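Local coordinates for protein Poly(Beta-D-mannuronate) lyase (Pseudopedobacter saltans, PDB 7O79) that probably cleaves alginate by beta-elimination at mannuronate units, as a family 6 polysaccharide lyase built on a right-handed parallel beta-helix, at residues A[162-167]-A[172-177]; A[369-374]-A[393-398]; A[9-14]-A[32-37]; A[284-289]-A[294-299]. One frame throughout, in Å; residues are numbered along the deposited sequence.

Contact 1 (A[162-167]-A[172-177]); sequences KDIPYT and REIFRI
Arg172 reaches across a turn of the parallel beta-helix to grip the carbonyl of Pro165, joining the loop that leaves strand 155-162 to the residues leading into strand 175-177. The polar part is an end-on fork. NH1 and NH2 of Arg172 both donate to Pro165 O, each nitrogen 3.0 Å from that oxygen, and the acceptor sits almost exactly in the guanidinium plane. Both bonds are bent, with angles of 145° at NH2 and 147° at NH1, as expected when one oxygen lies between two N-H groups. A bend at chi3 (61°) turns the guanidinium back towards 162-167. Its NE is spent on Asn139 O, which fixes the group from its other end, while the hydroxyl of Thr167 has its stronger partner in Asp169. Apolar contact lies on the inner side of the turn. There Ile174 sends CD1 against Ile164, meeting both CG1 and CG2, and Leu143 and Ile210 extend this buried cluster to neighbouring coils. The two kinds of contact meet at Ile164 CG2, 3.9 Å from Arg172 NH2. Beyond the fork, Arg172 NH1 also gives Thr167 OG1 a weak, strongly bent hydrogen bond of 3.0 Å.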
loop_
_atom_site.group_PDB
_atom_site.type_symbol
_atom_site.label_atom_id
_atom_site.label_comp_id
_atom_site.label_asym_id
_atom_site.label_seq_id
_atom_site.Cartn_x
_atom_site.Cartn_y
_atom_site.Cartn_z
ATOM N N LYS A 162 -0.365 -6.534 -11.692
ATOM C CA LYS A 162 0.464 -6.663 -12.878
ATOM C C LYS A 162 0.110 -5.602 -13.912
ATOM O O LYS A 162 -1.070 -5.385 -14.199
ATOM C CB LYS A 162 0.292 -8.043 -13.504
ATOM C CG LYS A 162 1.084 -8.232 -14.783
ATOM C CD LYS A 162 0.821 -9.592 -15.394
ATOM C CE LYS A 162 2.011 -10.073 -16.224
ATOM N NZ LYS A 162 1.667 -11.300 -17.002
ATOM N N ASP A 163 1.141 -4.992 -14.504
ATOM C CA ASP A 163 0.998 -4.090 -15.654
ATOM C C ASP A 163 -0.051 -3.014 -15.386
ATOM O O ASP A 163 -1.086 -2.924 -16.054
ATOM C CB ASP A 163 0.647 -4.851 -16.938
ATOM C CG ASP A 163 1.676 -5.899 -17.317
ATOM O OD1 ASP A 163 2.880 -5.708 -17.054
ATOM O OD2 ASP A 163 1.278 -6.912 -17.916
ATOM N N ILE A 164 0.228 -2.202 -14.377
ATOM C CA ILE A 164 -0.626 -1.052 -14.105
ATOM C C ILE A 164 0.053 0.092 -14.852
ATOM O O ILE A 164 1.111 0.571 -14.410
ATOM C CB ILE A 164 -0.762 -0.788 -12.595
ATOM C CG1 ILE A 164 -1.167 -2.080 -11.855
ATOM C CG2 ILE A 164 -1.754 0.356 -12.344
ATOM C CD1 ILE A 164 -2.452 -2.742 -12.325
ATOM N N PRO A 165 -0.462 0.507 -16.012
ATOM C CA PRO A 165 0.302 1.433 -16.862
ATOM C C PRO A 165 0.628 2.750 -16.165
ATOM O O PRO A 165 -0.154 3.289 -15.378
ATOM C CB PRO A 165 -0.603 1.637 -18.082
ATOM C CG PRO A 165 -1.948 1.214 -17.665
ATOM C CD PRO A 165 -1.767 0.162 -16.598
ATOM N N TYR A 166 1.824 3.249 -16.456
ATOM C CA TYR A 166 2.347 4.438 -15.809
ATOM C C TYR A 166 1.754 5.701 -16.412
ATOM O O TYR A 166 1.805 5.893 -17.630
ATOM C CB TYR A 166 3.862 4.463 -15.956
ATOM C CG TYR A 166 4.520 5.770 -15.575
ATOM C CD1 TYR A 166 4.358 6.307 -14.298
ATOM C CD2 TYR A 166 5.356 6.440 -16.474
ATOM C CE1 TYR A 166 4.978 7.491 -13.927
ATOM C CE2 TYR A 166 5.989 7.620 -16.113
ATOM C CZ TYR A 166 5.806 8.135 -14.839
ATOM O OH TYR A 166 6.439 9.295 -14.467
ATOM N N THR A 167 1.182 6.562 -15.561
ATOM C CA THR A 167 0.939 7.976 -15.913
ATOM C C THR A 167 1.216 8.736 -14.618
ATOM O O THR A 167 0.726 8.329 -13.543
ATOM C CB THR A 167 -0.468 8.312 -16.434
ATOM O OG1 THR A 167 -1.415 8.286 -15.349
ATOM C CG2 THR A 167 -0.921 7.353 -17.550
ATOM N N ARG A 172 -3.108 7.479 -8.263
ATOM C CA ARG A 172 -3.089 6.172 -8.917
ATOM C C ARG A 172 -2.139 5.218 -8.192
ATOM O O ARG A 172 -1.351 4.498 -8.812
ATOM C CB ARG A 172 -2.729 6.311 -10.398
ATOM C CG ARG A 172 -3.769 7.120 -11.186
ATOM C CD ARG A 172 -3.516 7.012 -12.693
ATOM N NE ARG A 172 -3.615 5.617 -13.098
ATOM C CZ ARG A 172 -2.674 4.964 -13.765
ATOM N NH1 ARG A 172 -1.554 5.594 -14.111
ATOM N NH2 ARG A 172 -2.844 3.675 -14.064
ATOM N N GLU A 173 -2.180 5.241 -6.859
ATOM C CA GLU A 173 -1.458 4.275 -6.045
ATOM C C GLU A 173 -2.003 2.875 -6.290
ATOM O O GLU A 173 -3.117 2.692 -6.793
ATOM C CB GLU A 173 -1.594 4.615 -4.553
ATOM C CG GLU A 173 -1.135 6.022 -4.171
ATOM C CD GLU A 173 -2.228 7.071 -4.275
ATOM O OE1 GLU A 173 -2.075 8.138 -3.643
ATOM O OE2 GLU A 173 -3.238 6.833 -4.984
ATOM N N ILE A 174 -1.212 1.867 -5.924
ATOM C CA ILE A 174 -1.790 0.523 -5.915
ATOM C C ILE A 174 -2.597 0.306 -4.637
ATOM O O ILE A 174 -3.697 -0.265 -4.674
ATOM C CB ILE A 174 -0.703 -0.549 -6.099
ATOM C CG1 ILE A 174 0.134 -0.256 -7.357
ATOM C CG2 ILE A 174 -1.354 -1.930 -6.226
ATOM C CD1 ILE A 174 -0.701 0.104 -8.615
ATOM N N PHE A 175 -2.081 0.786 -3.500
ATOM C CA PHE A 175 -2.747 0.747 -2.201
ATOM C C PHE A 175 -2.707 2.143 -1.591
ATOM O O PHE A 175 -1.637 2.756 -1.539
ATOM C CB PHE A 175 -2.043 -0.223 -1.234
ATOM C CG PHE A 175 -2.288 -1.693 -1.505
ATOM C CD1 PHE A 175 -1.513 -2.387 -2.425
ATOM C CD2 PHE A 175 -3.242 -2.393 -0.772
ATOM C CE1 PHE A 175 -1.719 -3.762 -2.652
ATOM C CE2 PHE A 175 -3.449 -3.773 -0.975
ATOM C CZ PHE A 175 -2.679 -4.451 -1.912
ATOM N N ARG A 176 -3.848 2.639 -1.110
ATOM C CA ARG A 176 -3.890 3.851 -0.295
ATOM C C ARG A 176 -4.690 3.552 0.973
ATOM O O ARG A 176 -5.883 3.249 0.895
ATOM C CB ARG A 176 -4.486 5.035 -1.074
ATOM C CG ARG A 176 -4.552 6.330 -0.253
ATOM C CD ARG A 176 -5.112 7.546 -1.036
ATOM N NE ARG A 176 -6.527 7.399 -1.367
ATOM C CZ ARG A 176 -7.132 8.032 -2.367
ATOM N NH1 ARG A 176 -6.457 8.894 -3.122
ATOM N NH2 ARG A 176 -8.424 7.829 -2.589
ATOM N N ILE A 177 -4.031 3.619 2.136
ATOM C CA ILE A 177 -4.606 3.167 3.406
ATOM C C ILE A 177 -4.901 4.373 4.289
ATOM O O ILE A 177 -4.030 4.864 5.018
ATOM C CB ILE A 177 -3.703 2.169 4.143
ATOM C CG1 ILE A 177 -3.126 1.134 3.170
ATOM C CG2 ILE A 177 -4.467 1.543 5.328
ATOM C CD1 ILE A 177 -4.206 0.308 2.478
#

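Contact 2 (A[369-374]-A[393-398]); sequences NAIQAT and GSNLVY
Ala370 and Val397 form the tight half of a small surface contact between the last strands of the parallel beta-helix, 371-373 and 391-397. The alanine methyl sits against the fork of the valine, with Ala370 CB 3.5 Å from Val397 CG2 and 3.6 Å from Val397 CG1. Both branches are used because CG1 stands anti to the backbone N (chi1 -177°) and CG2 lies beside that nitrogen, leaving the fork turned to the alanine. The CA atoms of Ala370 and Val397 are 6.7 Å apart, close enough for such short side chains to meet. Val397 is nevertheless exposed, and this end of the contact lies at the protein surface.

The other half is looser and mixed in character. Ile371 extends its CG1 branch (chi2 -170°) so that CD1 comes across the side chain of Asn395 at about a right angle. CD1 lies 3.7 Å from Asn395 ND2 and 4.1 Å from both CB and CG of Asn395. The amide does not depend on the isoleucine for polar partners: its OD1 accepts from Asn360 N and its ND2 donates to Ile357 O, which ties Asn395 to strand 356-364, the parallel neighbour one coil back. From that same strand Ile362 touches both Ala370 and Ile371, placing the contact over the final coils. With the amide hydrogen-bonded at both ends, Asn395 can present itself to a methyl group without leaving those polar atoms unsatisfied, and what joins the two segments directly is van der Waals contact alone.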
loop_
_atom_site.group_PDB
_atom_site.type_symbol
_atom_site.label_atom_id
_atom_site.label_comp_id
_atom_site.label_asym_id
_atom_site.label_seq_id
_atom_site.Cartn_x
_atom_site.Cartn_y
_atom_site.Cartn_z
ATOM N N ASN A 369 27.319 8.427 -1.285
ATOM C CA ASN A 369 26.027 8.609 -0.612
ATOM C C ASN A 369 25.351 7.293 -0.239
ATOM O O ASN A 369 24.127 7.177 -0.313
ATOM C CB ASN A 369 25.077 9.469 -1.447
ATOM C CG ASN A 369 25.677 10.807 -1.817
ATOM O OD1 ASN A 369 26.163 11.547 -0.948
ATOM N ND2 ASN A 369 25.625 11.142 -3.095
ATOM N N ALA A 370 26.135 6.307 0.210
ATOM C CA ALA A 370 25.523 5.132 0.830
ATOM C C ALA A 370 24.641 5.542 2.006
ATOM O O ALA A 370 23.504 5.076 2.149
ATOM C CB ALA A 370 26.598 4.148 1.289
ATOM N N ILE A 371 25.158 6.399 2.873
ATOM C CA ILE A 371 24.352 7.080 3.873
ATOM C C ILE A 371 24.530 8.571 3.649
ATOM O O ILE A 371 25.659 9.069 3.571
ATOM C CB ILE A 371 24.736 6.668 5.305
ATOM C CG1 ILE A 371 24.598 5.152 5.442
ATOM C CG2 ILE A 371 23.847 7.368 6.311
ATOM C CD1 ILE A 371 24.706 4.671 6.827
ATOM N N GLN A 372 23.417 9.262 3.476
ATOM C CA GLN A 372 23.394 10.684 3.177
ATOM C C GLN A 372 22.525 11.328 4.246
ATOM O O GLN A 372 21.321 11.065 4.294
ATOM C CB GLN A 372 22.820 10.907 1.786
ATOM C CG GLN A 372 22.501 12.326 1.431
ATOM C CD GLN A 372 21.951 12.418 0.034
ATOM O OE1 GLN A 372 22.547 11.904 -0.924
ATOM N NE2 GLN A 372 20.788 13.049 -0.100
ATOM N N ALA A 373 23.121 12.151 5.109
ATOM C CA ALA A 373 22.384 12.817 6.179
ATOM C C ALA A 373 22.358 14.318 5.927
ATOM O O ALA A 373 23.411 14.961 5.867
ATOM C CB ALA A 373 22.998 12.511 7.542
ATOM N N THR A 374 21.163 14.877 5.780
ATOM C CA THR A 374 21.060 16.315 5.570
ATOM C C THR A 374 21.576 17.061 6.799
ATOM O O THR A 374 21.254 16.712 7.941
ATOM C CB THR A 374 19.619 16.704 5.260
ATOM O OG1 THR A 374 19.229 16.095 4.030
ATOM C CG2 THR A 374 19.494 18.203 5.100
ATOM N N GLY A 393 25.443 2.821 13.123
ATOM C CA GLY A 393 26.663 2.035 13.097
ATOM C C GLY A 393 26.375 0.674 12.533
ATOM O O GLY A 393 25.234 0.343 12.203
ATOM N N SER A 394 27.440 -0.122 12.421
ATOM C CA SER A 394 27.339 -1.491 11.928
ATOM C C SER A 394 26.675 -1.543 10.554
ATOM O O SER A 394 26.060 -2.539 10.182
ATOM C CB SER A 394 26.596 -2.381 12.920
ATOM O OG SER A 394 27.306 -2.479 14.138
ATOM N N ASN A 395 26.783 -0.467 9.790
ATOM C CA ASN A 395 26.336 -0.467 8.411
ATOM C C ASN A 395 27.526 -0.762 7.509
ATOM O O ASN A 395 28.631 -0.259 7.735
ATOM C CB ASN A 395 25.697 0.873 8.056
ATOM C CG ASN A 395 24.463 1.130 8.873
ATOM O OD1 ASN A 395 23.567 0.295 8.898
ATOM N ND2 ASN A 395 24.419 2.262 9.578
ATOM N N LEU A 396 27.308 -1.595 6.506
ATOM C CA LEU A 396 28.396 -2.102 5.686
ATOM C C LEU A 396 28.194 -1.666 4.240
ATOM O O LEU A 396 27.202 -2.041 3.606
ATOM C CB LEU A 396 28.474 -3.621 5.816
ATOM C CG LEU A 396 29.467 -4.365 4.930
ATOM C CD1 LEU A 396 30.887 -3.828 5.094
ATOM C CD2 LEU A 396 29.404 -5.842 5.307
ATOM N N VAL A 397 29.129 -0.872 3.729
ATOM C CA VAL A 397 29.068 -0.348 2.367
ATOM C C VAL A 397 30.053 -1.121 1.501
ATOM O O VAL A 397 31.271 -1.070 1.732
ATOM C CB VAL A 397 29.371 1.159 2.323
ATOM C CG1 VAL A 397 29.223 1.674 0.903
ATOM C CG2 VAL A 397 28.435 1.923 3.274
ATOM N N TYR A 398 29.522 -1.818 0.498
ATOM C CA TYR A 398 30.308 -2.590 -0.451
ATOM C C TYR A 398 30.689 -1.776 -1.673
ATOM O O TYR A 398 29.983 -0.852 -2.074
ATOM C CB TYR A 398 29.548 -3.826 -0.924
ATOM C CG TYR A 398 29.469 -4.934 0.090
ATOM C CD1 TYR A 398 28.571 -4.881 1.141
ATOM C CD2 TYR A 398 30.317 -6.028 0.009
ATOM C CE1 TYR A 398 28.498 -5.907 2.067
ATOM C CE2 TYR A 398 30.258 -7.056 0.935
ATOM C CZ TYR A 398 29.352 -6.992 1.961
ATOM O OH TYR A 398 29.285 -8.020 2.875
#

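Contact 3 (A[9-14]-A[32-37]); sequences SELNKA and KDVKIL
Leu11, on the inward side of helix 8-17, packs against Val34 and Ile36 at the N-terminal end of the beta-helix, where the helix serves as a cap, as in other pectate-lyase-like folds. Val34 comes first along 32-37: its CG1 lies 4.2 Å from Leu11 CD2, a loose touch made from the loop before strand 35-38. Lys35 directs its side chain away from the helix and contributes its carbonyl instead, which accepts a hydrogen bond from a water that lies 3.2 Å from Lys35 O. Ile36, a buried residue, meets the same leucine methyl more closely, Leu11 CD2 standing 3.9 Å from Ile36 CG1, the two side chains crossing at about a right angle. Leu11 reaches both partners because its CG is anti to the backbone N (chi1 178°), which carries the branch away from the helix. Ile24 and Met26 also touch it. At Leu37 the backbone N donates to the water, 2.8 Å from Leu37 N, and the water in turn donates to the amide oxygen of Asn12, 2.6 Å from Asn12 OD1. Apolar contact thus seats the helix over the core, while at the margin a single water bridges the helix to the strand's peptide groups.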
loop_
_atom_site.group_PDB
_atom_site.type_symbol
_atom_site.label_atom_id
_atom_site.label_comp_id
_atom_site.label_asym_id
_atom_site.label_seq_id
_atom_site.Cartn_x
_atom_site.Cartn_y
_atom_site.Cartn_z
ATOM N N SER A 9 -31.718 -12.031 -12.516
ATOM C CA SER A 9 -32.952 -12.225 -11.768
ATOM C C SER A 9 -32.813 -13.377 -10.778
ATOM O O SER A 9 -33.148 -13.240 -9.595
ATOM C CB SER A 9 -34.111 -12.466 -12.742
ATOM O OG SER A 9 -35.272 -12.931 -12.072
ATOM N N GLU A 10 -32.305 -14.523 -11.244
ATOM C CA GLU A 10 -32.125 -15.665 -10.355
ATOM C C GLU A 10 -31.123 -15.346 -9.244
ATOM O O GLU A 10 -31.326 -15.735 -8.087
ATOM C CB GLU A 10 -31.678 -16.893 -11.152
ATOM C CG GLU A 10 -32.604 -17.302 -12.292
ATOM C CD GLU A 10 -32.329 -18.717 -12.776
ATOM O OE1 GLU A 10 -31.184 -19.192 -12.626
ATOM O OE2 GLU A 10 -33.259 -19.364 -13.303
ATOM N N LEU A 11 -30.047 -14.625 -9.581
ATOM C CA LEU A 11 -29.016 -14.266 -8.605
ATOM C C LEU A 11 -29.585 -13.452 -7.440
ATOM O O LEU A 11 -29.311 -13.745 -6.265
ATOM C CB LEU A 11 -27.908 -13.486 -9.313
ATOM C CG LEU A 11 -26.763 -12.978 -8.443
ATOM C CD1 LEU A 11 -26.069 -14.143 -7.704
ATOM C CD2 LEU A 11 -25.796 -12.191 -9.312
ATOM N N ASN A 12 -30.368 -12.412 -7.740
ATOM C CA ASN A 12 -30.926 -11.603 -6.661
ATOM C C ASN A 12 -31.925 -12.394 -5.820
ATOM O O ASN A 12 -32.005 -12.186 -4.603
ATOM C CB ASN A 12 -31.562 -10.327 -7.222
ATOM C CG ASN A 12 -30.531 -9.404 -7.881
ATOM O OD1 ASN A 12 -29.346 -9.436 -7.542
ATOM N ND2 ASN A 12 -30.978 -8.591 -8.829
ATOM N N LYS A 13 -32.670 -13.320 -6.436
ATOM C CA LYS A 13 -33.555 -14.194 -5.664
ATOM C C LYS A 13 -32.752 -15.079 -4.717
ATOM O O LYS A 13 -33.103 -15.228 -3.541
ATOM C CB LYS A 13 -34.408 -15.052 -6.604
ATOM C CG LYS A 13 -35.484 -14.281 -7.375
ATOM C CD LYS A 13 -36.717 -15.144 -7.655
ATOM N N ALA A 14 -31.676 -15.688 -5.223
ATOM C CA ALA A 14 -30.822 -16.517 -4.381
ATOM C C ALA A 14 -30.205 -15.710 -3.245
ATOM O O ALA A 14 -30.109 -16.195 -2.112
ATOM C CB ALA A 14 -29.734 -17.171 -5.225
ATOM N N LYS A 32 -23.625 -9.428 -18.203
ATOM C CA LYS A 32 -23.485 -8.027 -18.584
ATOM C C LYS A 32 -24.258 -7.111 -17.646
ATOM O O LYS A 32 -25.423 -7.373 -17.338
ATOM C CB LYS A 32 -23.969 -7.809 -20.020
ATOM C CG LYS A 32 -23.066 -6.906 -20.838
ATOM N N ASP A 33 -23.607 -6.031 -17.207
ATOM C CA ASP A 33 -24.245 -4.965 -16.427
ATOM C C ASP A 33 -24.963 -5.494 -15.186
ATOM O O ASP A 33 -26.116 -5.153 -14.915
ATOM C CB ASP A 33 -25.219 -4.151 -17.290
ATOM C CG ASP A 33 -24.582 -3.624 -18.566
ATOM O OD1 ASP A 33 -23.460 -3.091 -18.492
ATOM O OD2 ASP A 33 -25.217 -3.708 -19.640
ATOM N N VAL A 34 -24.263 -6.307 -14.396
ATOM C CA VAL A 34 -24.836 -6.861 -13.170
ATOM C C VAL A 34 -24.209 -6.163 -11.973
ATOM O O VAL A 34 -23.014 -6.325 -11.703
ATOM C CB VAL A 34 -24.656 -8.383 -13.073
ATOM C CG1 VAL A 34 -25.486 -8.922 -11.888
ATOM C CG2 VAL A 34 -25.102 -9.052 -14.369
ATOM N N LYS A 35 -25.021 -5.408 -11.238
ATOM C CA LYS A 35 -24.596 -4.804 -9.976
ATOM C C LYS A 35 -24.979 -5.776 -8.870
ATOM O O LYS A 35 -26.152 -5.893 -8.503
ATOM C CB LYS A 35 -25.239 -3.435 -9.784
ATOM C CG LYS A 35 -24.959 -2.761 -8.452
ATOM C CD LYS A 35 -25.839 -1.513 -8.307
ATOM C CE LYS A 35 -25.505 -0.683 -7.064
ATOM N NZ LYS A 35 -24.127 -0.927 -6.509
ATOM N N ILE A 36 -23.994 -6.488 -8.342
ATOM C CA ILE A 36 -24.240 -7.513 -7.334
ATOM C C ILE A 36 -24.256 -6.848 -5.960
ATOM O O ILE A 36 -23.210 -6.421 -5.459
ATOM C CB ILE A 36 -23.174 -8.609 -7.411
ATOM C CG1 ILE A 36 -23.224 -9.288 -8.775
ATOM C CG2 ILE A 36 -23.371 -9.638 -6.319
ATOM C CD1 ILE A 36 -22.097 -10.261 -9.011
ATOM N N LEU A 37 -25.416 -6.836 -5.326
ATOM C CA LEU A 37 -25.546 -6.341 -3.968
ATOM C C LEU A 37 -25.705 -7.564 -3.061
ATOM O O LEU A 37 -26.780 -8.047 -2.849
ATOM C CB LEU A 37 -26.699 -5.369 -3.788
ATOM C CG LEU A 37 -26.740 -4.079 -4.596
ATOM C CD1 LEU A 37 -27.960 -3.282 -4.212
ATOM C CD2 LEU A 37 -25.470 -3.247 -4.475
HETATM O O HOH W 1 -27.863 -7.621 -6.362
#

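Contact 4 (A[284-289]-A[294-299]); sequences CGEYIE and DKYEPI
Tyr296 brings its hydroxyl to Ile288 and a ring edge to Glu286, drawing together two parts of the long loop that leaves the beta-helix after strand 280-283. The hydroxyl end meets the isoleucine: Tyr296 OH is 3.3 Å from Ile288 CG2 and 3.5 Å from Ile288 CB. CG2 stands there because CG1 of Ile288 takes the place between the backbone N and the carbonyl carbon (chi1 70°), and the longer branch leads away. The carboxylate of Glu286 approaches the ring at its edge, OE2 lying 3.8 Å from Tyr296 CE1 near the ring plane, with the two flat groups turned 86° to each other. One face of the phenol is overlaid within its own segment by Pro298 N, above the ring centre.

A water also belongs to this first shell. It accepts from Tyr296 OH at 2.8 Å and from Ile299 N at 3.1 Å, and donates to Glu286 OE1 at 2.7 Å.

Further out, Glu286 is positioned by polar groups on the neighbouring loops: OE2 makes a salt bridge with Arg311 NH1 and accepts from Gln347 N. Arg311 also binds the carbonyl of Glu297 through NH2, so one arginine holds both sides of the contact. Arg308 touches Tyr296 and donates from NE to Ile288 O. The extended, buried glutamate is thus engaged through both oxygens; Arg311, with the Gln347 amide and the water, would probably favour the ionised form of Glu286, with the tyrosine linked to it through water.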
loop_
_atom_site.group_PDB
_atom_site.type_symbol
_atom_site.label_atom_id
_atom_site.label_comp_id
_atom_site.label_asym_id
_atom_site.label_seq_id
_atom_site.Cartn_x
_atom_site.Cartn_y
_atom_site.Cartn_z
ATOM N N CYS A 284 12.016 14.766 6.060
ATOM C CA CYS A 284 12.001 15.765 7.120
ATOM C C CYS A 284 10.564 16.107 7.508
ATOM O O CYS A 284 9.675 16.206 6.657
ATOM C CB CYS A 284 12.734 17.035 6.681
ATOM S SG CYS A 284 14.499 16.839 6.358
ATOM N N GLY A 285 10.337 16.273 8.791
ATOM C CA GLY A 285 9.014 16.609 9.265
ATOM C C GLY A 285 8.803 18.108 9.294
ATOM O O GLY A 285 9.747 18.898 9.180
ATOM N N GLU A 286 7.547 18.495 9.479
ATOM C CA GLU A 286 7.179 19.901 9.548
ATOM C C GLU A 286 6.990 20.369 10.985
ATOM O O GLU A 286 6.246 19.754 11.754
ATOM C CB GLU A 286 5.908 20.181 8.752
ATOM C CG GLU A 286 5.700 21.681 8.665
ATOM C CD GLU A 286 4.543 22.088 7.803
ATOM O OE1 GLU A 286 3.434 21.520 7.936
ATOM O OE2 GLU A 286 4.755 23.018 7.008
ATOM N N TYR A 287 7.648 21.471 11.333
ATOM C CA TYR A 287 7.445 22.130 12.622
ATOM C C TYR A 287 6.139 22.917 12.601
ATOM O O TYR A 287 5.907 23.693 11.673
ATOM C CB TYR A 287 8.619 23.065 12.895
ATOM C CG TYR A 287 8.553 23.851 14.185
ATOM C CD1 TYR A 287 8.795 23.240 15.419
ATOM C CD2 TYR A 287 8.256 25.216 14.171
ATOM C CE1 TYR A 287 8.751 23.980 16.604
ATOM C CE2 TYR A 287 8.206 25.950 15.332
ATOM C CZ TYR A 287 8.462 25.341 16.543
ATOM O OH TYR A 287 8.415 26.099 17.691
ATOM N N ILE A 288 5.284 22.725 13.613
ATOM C CA ILE A 288 3.978 23.380 13.664
ATOM C C ILE A 288 3.705 24.079 14.985
ATOM O O ILE A 288 2.618 24.631 15.162
ATOM C CB ILE A 288 2.823 22.397 13.357
ATOM C CG1 ILE A 288 2.648 21.402 14.512
ATOM C CG2 ILE A 288 3.009 21.708 12.014
ATOM C CD1 ILE A 288 1.331 20.636 14.478
ATOM N N GLU A 289 4.644 24.067 15.933
ATOM C CA GLU A 289 4.334 24.614 17.247
ATOM C C GLU A 289 4.041 26.103 17.163
ATOM O O GLU A 289 3.177 26.612 17.884
ATOM C CB GLU A 289 5.478 24.343 18.224
ATOM C CG GLU A 289 5.231 24.863 19.651
ATOM C CD GLU A 289 3.937 24.339 20.275
ATOM O OE1 GLU A 289 3.055 25.167 20.604
ATOM O OE2 GLU A 289 3.784 23.105 20.409
ATOM N N ASP A 294 6.387 35.008 8.962
ATOM C CA ASP A 294 5.023 35.451 8.688
ATOM C C ASP A 294 4.380 34.722 7.524
ATOM O O ASP A 294 3.194 34.950 7.264
ATOM C CB ASP A 294 5.005 36.952 8.416
ATOM C CG ASP A 294 5.385 37.743 9.636
ATOM O OD1 ASP A 294 5.093 37.250 10.734
ATOM O OD2 ASP A 294 5.964 38.842 9.513
ATOM N N LYS A 295 5.121 33.861 6.825
ATOM C CA LYS A 295 4.626 33.227 5.608
ATOM C C LYS A 295 4.021 31.848 5.837
ATOM O O LYS A 295 3.453 31.282 4.893
ATOM C CB LYS A 295 5.755 33.125 4.571
ATOM C CG LYS A 295 6.429 34.475 4.315
ATOM C CD LYS A 295 6.926 34.597 2.904
ATOM C CE LYS A 295 7.444 36.023 2.622
ATOM N NZ LYS A 295 6.422 37.066 2.940
ATOM N N TYR A 296 4.115 31.312 7.055
ATOM C CA TYR A 296 3.634 29.964 7.348
ATOM C C TYR A 296 2.158 29.822 7.017
ATOM O O TYR A 296 1.330 30.608 7.485
ATOM C CB TYR A 296 3.901 29.637 8.819
ATOM C CG TYR A 296 3.427 28.275 9.291
ATOM C CD1 TYR A 296 3.587 27.138 8.515
ATOM C CD2 TYR A 296 2.862 28.129 10.544
ATOM C CE1 TYR A 296 3.160 25.884 8.976
ATOM C CE2 TYR A 296 2.447 26.892 11.017
ATOM C CZ TYR A 296 2.587 25.783 10.239
ATOM O OH TYR A 296 2.150 24.573 10.734
ATOM N N GLU A 297 1.833 28.823 6.184
ATOM C CA GLU A 297 0.454 28.469 5.862
ATOM C C GLU A 297 0.172 27.089 6.446
ATOM O O GLU A 297 0.441 26.057 5.800
ATOM C CB GLU A 297 0.211 28.486 4.348
ATOM C CG GLU A 297 0.651 29.808 3.696
ATOM C CD GLU A 297 0.582 29.789 2.164
ATOM O OE1 GLU A 297 0.512 30.885 1.563
ATOM O OE2 GLU A 297 0.545 28.687 1.570
ATOM N N PRO A 298 -0.377 27.010 7.657
ATOM C CA PRO A 298 -0.577 25.703 8.293
ATOM C C PRO A 298 -1.663 24.885 7.621
ATOM O O PRO A 298 -2.606 25.413 7.029
ATOM C CB PRO A 298 -0.967 26.069 9.730
ATOM C CG PRO A 298 -1.639 27.405 9.596
ATOM C CD PRO A 298 -0.866 28.121 8.498
ATOM N N ILE A 299 -1.506 23.565 7.713
ATOM C CA ILE A 299 -2.559 22.630 7.336
ATOM C C ILE A 299 -3.529 22.582 8.512
ATOM O O ILE A 299 -3.164 22.141 9.602
ATOM C CB ILE A 299 -2.005 21.234 7.020
ATOM C CG1 ILE A 299 -0.896 21.290 5.949
ATOM C CG2 ILE A 299 -3.132 20.293 6.622
ATOM C CD1 ILE A 299 -1.334 21.805 4.572
HETATM O O HOH W 2 1.236 22.747 8.788
#

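Four separate local closures follow one another along the chain, neither nesting nor crossing. Contact 3 comes first and attaches the N-terminal capping helix to the first coil. Contact 1 follows near the middle of the solenoid, closing a short turn between strands 155-162 and 175-177. Contact 4 closes a loop that projects between strands 280-283 and 299-300, and contact 2 ends the series at the last coils, between strands 371-373 and 391-397. Contacts 3 and 2 lie on opposite sides of the chain's centre, their own centres 58 Å apart. Contacts 2 and 4 approach each other to about 5 Å between nearest atoms without touching.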